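Local coordinates for protein tyrosine aminotransferase (Leishmania infantum, PDB 4IX8) that probably transfers the amino group of L-tyrosine to 2-oxoglutarate, using pyridoxal 5'-phosphate as cofactor, at residues 117-121 / 331-335; 102-106 / 322-326; 125-131 / 266-270. All blocks are in the same frame, centred on the assembly; numbering follows the deposited sequence.

Interaction 1 (117-121 / 331-335)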
loop_
_atom_site.group_PDB
_atom_site.type_symbol
_atom_site.label_atom_id
_atom_site.label_comp_id
_atom_site.label_asym_id
_atom_site.label_seq_id
_atom_site.Cartn_x
_atom_site.Cartn_y
_atom_site.Cartn_z
ATOM N N VAL A 117 5.564 -0.671 -20.762
ATOM C CA VAL A 117 6.046 0.706 -20.884
ATOM C C VAL A 117 7.230 0.970 -19.946
ATOM O O VAL A 117 8.208 1.587 -20.341
ATOM C CB VAL A 117 4.871 1.697 -20.607
ATOM C CG1 VAL A 117 5.352 3.046 -20.236
ATOM C CG2 VAL A 117 3.942 1.785 -21.824
ATOM N N VAL A 118 7.134 0.502 -18.707
ATOM C CA VAL A 118 8.206 0.693 -17.742
ATOM C C VAL A 118 9.471 0.024 -18.222
ATOM O O VAL A 118 10.573 0.545 -18.093
ATOM C CB VAL A 118 7.811 0.108 -16.406
ATOM C CG1 VAL A 118 9.018 -0.098 -15.531
ATOM C CG2 VAL A 118 6.789 0.987 -15.734
ATOM N N SER A 119 9.296 -1.163 -18.784
ATOM C CA SER A 119 10.399 -1.929 -19.329
ATOM C C SER A 119 11.086 -1.129 -20.433
ATOM O O SER A 119 12.314 -1.065 -20.498
ATOM C CB SER A 119 9.905 -3.256 -19.892
ATOM O OG SER A 119 10.981 -3.946 -20.492
ATOM N N THR A 120 10.281 -0.517 -21.295
ATOM C CA THR A 120 10.801 0.286 -22.404
ATOM C C THR A 120 11.519 1.518 -21.881
ATOM O O THR A 120 12.573 1.900 -22.393
ATOM C CB THR A 120 9.690 0.743 -23.334
ATOM O OG1 THR A 120 9.022 -0.406 -23.872
ATOM C CG2 THR A 120 10.247 1.616 -24.456
ATOM N N TYR A 121 10.934 2.134 -20.856
ATOM C CA TYR A 121 11.512 3.336 -20.235
ATOM C C TYR A 121 12.880 3.089 -19.624
ATOM O O TYR A 121 13.795 3.861 -19.850
ATOM C CB TYR A 121 10.549 3.876 -19.171
ATOM C CG TYR A 121 11.114 4.898 -18.199
ATOM C CD1 TYR A 121 11.190 6.256 -18.515
ATOM C CD2 TYR A 121 11.469 4.519 -16.925
ATOM C CE1 TYR A 121 11.696 7.199 -17.572
ATOM C CE2 TYR A 121 11.944 5.422 -16.004
ATOM C CZ TYR A 121 12.073 6.743 -16.318
ATOM O OH TYR A 121 12.563 7.579 -15.345
ATOM N N THR A 331 1.906 8.285 -20.731
ATOM C CA THR A 331 2.750 9.476 -20.715
ATOM C C THR A 331 4.226 9.270 -20.297
ATOM O O THR A 331 5.078 10.108 -20.603
ATOM C CB THR A 331 2.132 10.541 -19.778
ATOM O OG1 THR A 331 2.002 10.014 -18.453
ATOM C CG2 THR A 331 0.746 11.004 -20.318
ATOM N N LEU A 332 4.539 8.148 -19.673
ATOM C CA LEU A 332 5.884 7.935 -19.136
ATOM C C LEU A 332 6.964 8.103 -20.201
ATOM O O LEU A 332 8.064 8.544 -19.922
ATOM C CB LEU A 332 5.979 6.533 -18.521
ATOM C CG LEU A 332 7.324 6.218 -17.874
ATOM C CD1 LEU A 332 7.572 7.070 -16.644
ATOM C CD2 LEU A 332 7.359 4.732 -17.504
ATOM N N LEU A 333 6.651 7.678 -21.408
ATOM C CA LEU A 333 7.573 7.752 -22.533
ATOM C C LEU A 333 7.477 9.080 -23.267
ATOM O O LEU A 333 8.218 9.308 -24.193
ATOM C CB LEU A 333 7.290 6.619 -23.521
ATOM C CG LEU A 333 7.424 5.181 -23.016
ATOM C CD1 LEU A 333 6.959 4.239 -24.118
ATOM C CD2 LEU A 333 8.850 4.860 -22.618
ATOM N N LYS A 334 6.489 9.898 -22.937
ATOM C CA LYS A 334 6.236 11.129 -23.688
ATOM C C LYS A 334 6.674 12.381 -22.928
ATOM O O LYS A 334 6.711 13.453 -23.474
ATOM C CB LYS A 334 4.752 11.238 -24.037
ATOM C CG LYS A 334 4.251 10.215 -25.044
ATOM C CD LYS A 334 2.871 10.662 -25.571
ATOM C CE LYS A 334 2.267 9.675 -26.550
ATOM N NZ LYS A 334 0.892 10.088 -27.022
ATOM N N CYS A 335 7.053 12.228 -21.674
ATOM C CA CYS A 335 7.415 13.367 -20.856
ATOM C C CYS A 335 8.708 13.939 -21.347
ATOM O O CYS A 335 9.683 13.201 -21.526
ATOM C CB CYS A 335 7.541 12.962 -19.407
ATOM S SG CYS A 335 5.927 12.895 -18.634
#
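Leu332 drives its side chain into the groove between Val117 and Tyr121, one turn apart on helix 112-122, and this is the close-packed half of the contact. The CD2 methyl of Leu332 lies 3.7 Å from Tyr121 CB and 3.8 Å from Val117 CG1, while its CD1 methyl sits over one face of the Tyr121 ring. There CD1 is 4.2 Å from the ring centroid and 13° off the normal, a CH-pi contact. Leu332 and the tyrosine side chain cross at about a right angle, with CG and both methyls of the leucine against the CG-CD1 side of the ring. Tyr121 CG is anti to the backbone N (chi1 166°), which lays the ring alongside Leu332; its OH is hydrogen-bonded to Glu254. In this fold type I enzyme of the aminotransferase family, the contact joins helix 112-122, which rests on strand 292-297 through Val118 and Tyr121, to the loop between helices 322-331 and 337-355. Leu333 makes the looser, solvent-exposed side. Its CD2 lies 3.9 Å from Tyr121 N and 4.0 Å from the CG2 methyl of exposed Thr120, and its CG is 4.1 Å from Val117 CG1.

Interaction 2 (102-106 / 322-326)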
loop_
_atom_site.group_PDB
_atom_site.type_symbol
_atom_site.label_atom_id
_atom_site.label_comp_id
_atom_site.label_asym_id
_atom_site.label_seq_id
_atom_site.Cartn_x
_atom_site.Cartn_y
_atom_site.Cartn_z
ATOM N N PHE A 102 -11.309 2.284 -17.095
ATOM C CA PHE A 102 -10.172 1.918 -16.268
ATOM C C PHE A 102 -10.522 2.064 -14.797
ATOM O O PHE A 102 -9.713 2.554 -14.007
ATOM C CB PHE A 102 -8.972 2.792 -16.654
ATOM C CG PHE A 102 -8.499 2.545 -18.062
ATOM C CD1 PHE A 102 -7.620 1.504 -18.335
ATOM C CD2 PHE A 102 -8.966 3.315 -19.124
ATOM C CE1 PHE A 102 -7.206 1.242 -19.638
ATOM C CE2 PHE A 102 -8.534 3.073 -20.429
ATOM C CZ PHE A 102 -7.655 2.041 -20.683
ATOM N N ASN A 103 -11.744 1.656 -14.457
ATOM C CA ASN A 103 -12.210 1.651 -13.080
ATOM C C ASN A 103 -12.285 0.228 -12.570
ATOM O O ASN A 103 -12.621 -0.009 -11.402
ATOM C CB ASN A 103 -13.591 2.314 -12.954
ATOM C CG ASN A 103 -13.586 3.800 -13.343
ATOM O OD1 ASN A 103 -12.524 4.454 -13.431
ATOM N ND2 ASN A 103 -14.789 4.337 -13.587
ATOM N N GLY A 104 -11.965 -0.732 -13.432
ATOM C CA GLY A 104 -12.066 -2.138 -13.050
ATOM C C GLY A 104 -10.802 -2.645 -12.359
ATOM O O GLY A 104 -9.828 -1.922 -12.270
ATOM N N TYR A 105 -10.854 -3.880 -11.853
ATOM C CA TYR A 105 -9.722 -4.548 -11.236
ATOM C C TYR A 105 -8.599 -4.695 -12.230
ATOM O O TYR A 105 -8.830 -5.240 -13.295
ATOM C CB TYR A 105 -10.076 -5.955 -10.766
ATOM C CG TYR A 105 -10.836 -6.011 -9.477
ATOM C CD1 TYR A 105 -10.220 -5.682 -8.292
ATOM C CD2 TYR A 105 -12.176 -6.388 -9.447
ATOM C CE1 TYR A 105 -10.902 -5.720 -7.107
ATOM C CE2 TYR A 105 -12.864 -6.436 -8.264
ATOM C CZ TYR A 105 -12.224 -6.088 -7.099
ATOM O OH TYR A 105 -12.895 -6.108 -5.901
ATOM N N PRO A 106 -7.376 -4.250 -11.884
ATOM C CA PRO A 106 -6.187 -4.594 -12.654
ATOM C C PRO A 106 -5.636 -5.930 -12.206
ATOM O O PRO A 106 -5.987 -6.403 -11.123
ATOM C CB PRO A 106 -5.211 -3.523 -12.283
ATOM C CG PRO A 106 -5.535 -3.274 -10.841
ATOM C CD PRO A 106 -7.032 -3.412 -10.732
ATOM N N SER A 322 -5.879 1.873 -10.698
ATOM C CA SER A 322 -6.000 1.607 -12.118
ATOM C C SER A 322 -5.945 2.908 -12.958
ATOM O O SER A 322 -5.444 2.897 -14.087
ATOM C CB SER A 322 -7.306 0.849 -12.389
ATOM O OG SER A 322 -8.437 1.440 -11.735
ATOM N N ILE A 323 -6.431 4.025 -12.421
ATOM C CA ILE A 323 -6.396 5.303 -13.171
ATOM C C ILE A 323 -4.960 5.728 -13.461
ATOM O O ILE A 323 -4.610 6.067 -14.597
ATOM C CB ILE A 323 -7.116 6.451 -12.393
ATOM C CG1 ILE A 323 -8.591 6.095 -12.125
ATOM C CG2 ILE A 323 -7.086 7.802 -13.163
ATOM C CD1 ILE A 323 -9.412 5.884 -13.370
ATOM N N CYS A 324 -4.129 5.701 -12.420
ATOM C CA CYS A 324 -2.748 6.175 -12.527
ATOM C C CYS A 324 -1.907 5.254 -13.403
ATOM O O CYS A 324 -1.084 5.733 -14.174
ATOM C CB CYS A 324 -2.127 6.343 -11.125
ATOM S SG CYS A 324 -2.903 7.654 -10.055
ATOM N N GLN A 325 -2.152 3.941 -13.337
ATOM C CA GLN A 325 -1.397 2.985 -14.146
ATOM C C GLN A 325 -1.633 3.273 -15.631
ATOM O O GLN A 325 -0.694 3.343 -16.416
ATOM C CB GLN A 325 -1.809 1.536 -13.810
ATOM C CG GLN A 325 -1.262 0.958 -12.492
ATOM C CD GLN A 325 -1.425 -0.562 -12.404
ATOM O OE1 GLN A 325 -0.757 -1.308 -13.128
ATOM N NE2 GLN A 325 -2.355 -1.028 -11.549
ATOM N N GLU A 326 -2.877 3.480 -16.031
ATOM C CA GLU A 326 -3.130 3.811 -17.434
ATOM C C GLU A 326 -2.596 5.217 -17.743
ATOM O O GLU A 326 -1.949 5.417 -18.788
ATOM C CB GLU A 326 -4.641 3.689 -17.758
ATOM C CG GLU A 326 -5.075 4.121 -19.167
ATOM C CD GLU A 326 -4.407 3.348 -20.284
ATOM O OE1 GLU A 326 -3.764 2.316 -19.991
ATOM O OE2 GLU A 326 -4.525 3.767 -21.457
#
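Phe102 and Glu326 form an offset stack: the phenyl ring and the carboxylate are near-parallel, their planes only 5° apart, with the carboxylate shifted toward and beyond the ring edge. The aliphatic part of the glutamate forms the centre of this overlap, with CG 3.5 Å from the ring centroid and almost on the ring normal, a CH-pi contact. The bend at chi2 (59°) keeps the carboxylate level with the ring, placing Glu326 CD by the CE1-CZ edge, 3.5 Å from Phe102 CZ, and the oxygens farther out. Both oxygens have partners beyond the contact, OE1 in a hydrogen bond with Asn113 and OE2 in a salt bridge with Arg330, which would fix the rotation of the group. Ser322, which buries more than Glu326, gives its hydroxyl hydrogen to the backbone: OG lies 2.8 Å from Phe102 O, 42° above the carbonyl plane. Ile323 CD1 also closes on that carbonyl, 3.4 Å from Phe102 O. Asn103 OD1 is hydrogen-bonded to Trp289 of the second subunit. Tyr105 OH makes a hydrogen bond to the pyridoxal-phosphate-lysine side chain of that subunit, so the loop belongs to the dimer interface at the cofactor site. The contact sets the loop between helices 87-99 and 112-122 against the start of helix 322-331, with Val96 of helix 87-99 touching both Phe102 and Glu326.

Interaction 3 (125-131 / 266-270)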
loop_
_atom_site.group_PDB
_atom_site.type_symbol
_atom_site.label_atom_id
_atom_site.label_comp_id
_atom_site.label_asym_id
_atom_site.label_seq_id
_atom_site.Cartn_x
_atom_site.Cartn_y
_atom_site.Cartn_z
ATOM N N PHE A 125 18.423 3.703 -19.750
ATOM C CA PHE A 125 19.513 3.710 -18.788
ATOM C C PHE A 125 20.574 2.667 -19.118
ATOM O O PHE A 125 21.583 2.546 -18.403
ATOM C CB PHE A 125 18.979 3.472 -17.388
ATOM C CG PHE A 125 18.091 4.582 -16.893
ATOM C CD1 PHE A 125 18.528 5.902 -16.924
ATOM C CD2 PHE A 125 16.819 4.306 -16.383
ATOM C CE1 PHE A 125 17.711 6.941 -16.472
ATOM C CE2 PHE A 125 15.985 5.357 -15.930
ATOM C CZ PHE A 125 16.431 6.668 -15.971
ATOM N N CYS A 126 20.334 1.923 -20.198
ATOM C CA CYS A 126 21.245 0.882 -20.666
ATOM C C CYS A 126 21.900 1.302 -21.965
ATOM O O CYS A 126 21.229 1.727 -22.897
ATOM C CB CYS A 126 20.498 -0.434 -20.849
ATOM S SG CYS A 126 19.680 -0.981 -19.321
ATOM N N GLN A 127 23.219 1.196 -22.031
ATOM C CA GLN A 127 23.931 1.693 -23.194
ATOM C C GLN A 127 24.045 0.693 -24.340
ATOM O O GLN A 127 24.585 1.031 -25.374
ATOM C CB GLN A 127 25.338 2.124 -22.795
ATOM C CG GLN A 127 25.394 3.246 -21.788
ATOM C CD GLN A 127 26.819 3.617 -21.445
ATOM O OE1 GLN A 127 27.549 4.153 -22.277
ATOM N NE2 GLN A 127 27.239 3.297 -20.226
ATOM N N THR A 128 23.483 -0.501 -24.203
ATOM C CA THR A 128 23.709 -1.561 -25.191
ATOM C C THR A 128 22.474 -2.434 -25.439
ATOM O O THR A 128 21.622 -2.590 -24.553
ATOM C CB THR A 128 24.875 -2.452 -24.729
ATOM O OG1 THR A 128 26.043 -1.640 -24.570
ATOM C CG2 THR A 128 25.186 -3.529 -25.738
ATOM N N LYS A 129 22.414 -3.032 -26.632
ATOM C CA LYS A 129 21.268 -3.832 -27.051
ATOM C C LYS A 129 21.089 -5.024 -26.119
ATOM O O LYS A 129 19.964 -5.382 -25.777
ATOM C CB LYS A 129 21.419 -4.306 -28.510
ATOM N N SER A 130 22.188 -5.654 -25.729
ATOM C CA SER A 130 22.119 -6.817 -24.846
ATOM C C SER A 130 21.623 -6.458 -23.446
ATOM O O SER A 130 20.900 -7.230 -22.821
ATOM C CB SER A 130 23.493 -7.482 -24.751
ATOM O OG SER A 130 24.461 -6.516 -24.383
ATOM N N ARG A 131 22.072 -5.313 -22.940
ATOM C CA ARG A 131 21.629 -4.803 -21.642
ATOM C C ARG A 131 20.177 -4.420 -21.755
ATOM O O ARG A 131 19.394 -4.646 -20.855
ATOM C CB ARG A 131 22.476 -3.618 -21.198
ATOM C CG ARG A 131 23.850 -3.999 -20.721
ATOM C CD ARG A 131 24.746 -2.778 -20.572
ATOM N NE ARG A 131 26.153 -3.184 -20.523
ATOM C CZ ARG A 131 27.188 -2.344 -20.471
ATOM N NH1 ARG A 131 26.997 -1.032 -20.493
ATOM N NH2 ARG A 131 28.426 -2.821 -20.456
ATOM N N ALA A 266 21.314 -1.758 -13.866
ATOM C CA ALA A 266 20.905 -2.373 -15.121
ATOM C C ALA A 266 21.966 -2.296 -16.224
ATOM O O ALA A 266 21.962 -3.138 -17.144
ATOM C CB ALA A 266 19.647 -1.722 -15.618
ATOM N N ASP A 267 22.830 -1.278 -16.168
ATOM C CA ASP A 267 23.742 -0.967 -17.290
ATOM C C ASP A 267 25.056 -1.727 -17.220
ATOM O O ASP A 267 26.127 -1.150 -17.395
ATOM C CB ASP A 267 24.039 0.539 -17.306
ATOM C CG ASP A 267 24.697 1.001 -18.581
ATOM O OD1 ASP A 267 24.474 0.360 -19.625
ATOM O OD2 ASP A 267 25.455 2.000 -18.521
ATOM N N PHE A 268 24.971 -3.037 -17.016
ATOM C CA PHE A 268 26.154 -3.873 -16.854
ATOM C C PHE A 268 25.937 -5.226 -17.456
ATOM O O PHE A 268 24.816 -5.714 -17.547
ATOM C CB PHE A 268 26.508 -4.047 -15.379
ATOM C CG PHE A 268 27.072 -2.810 -14.740
ATOM C CD1 PHE A 268 28.449 -2.581 -14.739
ATOM C CD2 PHE A 268 26.236 -1.873 -14.145
ATOM C CE1 PHE A 268 28.983 -1.439 -14.156
ATOM C CE2 PHE A 268 26.759 -0.730 -13.550
ATOM C CZ PHE A 268 28.137 -0.510 -13.563
ATOM N N ASP A 269 27.039 -5.834 -17.847
ATOM C CA ASP A 269 27.008 -7.179 -18.366
ATOM C C ASP A 269 27.403 -8.096 -17.233
ATOM O O ASP A 269 28.580 -8.245 -16.931
ATOM C CB ASP A 269 27.949 -7.313 -19.549
ATOM C CG ASP A 269 27.633 -6.326 -20.617
ATOM O OD1 ASP A 269 26.511 -6.423 -21.167
ATOM O OD2 ASP A 269 28.490 -5.461 -20.900
ATOM N N THR A 270 26.398 -8.656 -16.575
ATOM C CA THR A 270 26.617 -9.486 -15.410
ATOM C C THR A 270 25.461 -10.427 -15.196
ATOM O O THR A 270 24.325 -10.095 -15.535
ATOM C CB THR A 270 26.786 -8.640 -14.160
ATOM O OG1 THR A 270 26.984 -9.502 -13.036
ATOM C CG2 THR A 270 25.560 -7.789 -13.908
HETATM O O HOH W 1 20.273 -5.051 -18.195
#
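A salt-bridge network of Arg131, Asp267 and Asp269 joins the start of helix 129-133 to the loop preceding strand 274-279. Arg131 NH2 meets Asp269 OD2 at 2.7 Å, with the acceptor close to the guanidinium plane; the companion bond from Arg131 NE to Asp269 OD1 is weak at 3.3 Å. The aspartate does not lie flat against the arginine, for the carboxylate and guanidinium planes are 46° apart. Toward Asp267 the geometry differs: Arg131 NH1 is 3.0 Å from Asp267 OD1, and the two planes are 80° apart. Asp267 is the centre of an inverse gamma turn, in which Phe268 N reaches Ala266 O through a weak bond. Its OD1 takes two donors from opposite faces of the carboxylate, Arg131 NH1 and Gln127 N, the latter at 2.8 Å. Fully extended beyond CG, Gln127 carries NE2 to Asp267 OD2 at 2.8 Å, meeting the syn lone pair of that oxygen in a nearly straight bond (176°). Arg229 of helix 229-242 forms a further salt bridge with OD2, so this buried carboxylate is held at both oxygens and its negative charge is probably well stabilised. Beside the polar network, Cys126 SG packs against Ala266 CB at 3.8 Å, and a water donates to both Arg131 O and Ala266 O, each 2.8 Å away.

From the N terminus the chain first passes 102-106, then 117-121 on helix 112-122, then 125-131. Interaction 3 closes the first loop, when 266-270 returns to 125-131 before strand 274-279. Next, 322-326 closes interaction 2 and 331-335 closes interaction 1, both on or just after helix 322-331. Interaction 3 is therefore nested inside both larger loops, whereas interactions 1 and 2 cross because their segments alternate. The centre of interaction 1 lies about 17 Å from that of each of the other two, and interactions 2 and 3 are centred about 31 Å apart. Together they tie consecutive parts of region 102-131 to the region of helix 322-331 and to the loop leading into the eight-stranded sheet.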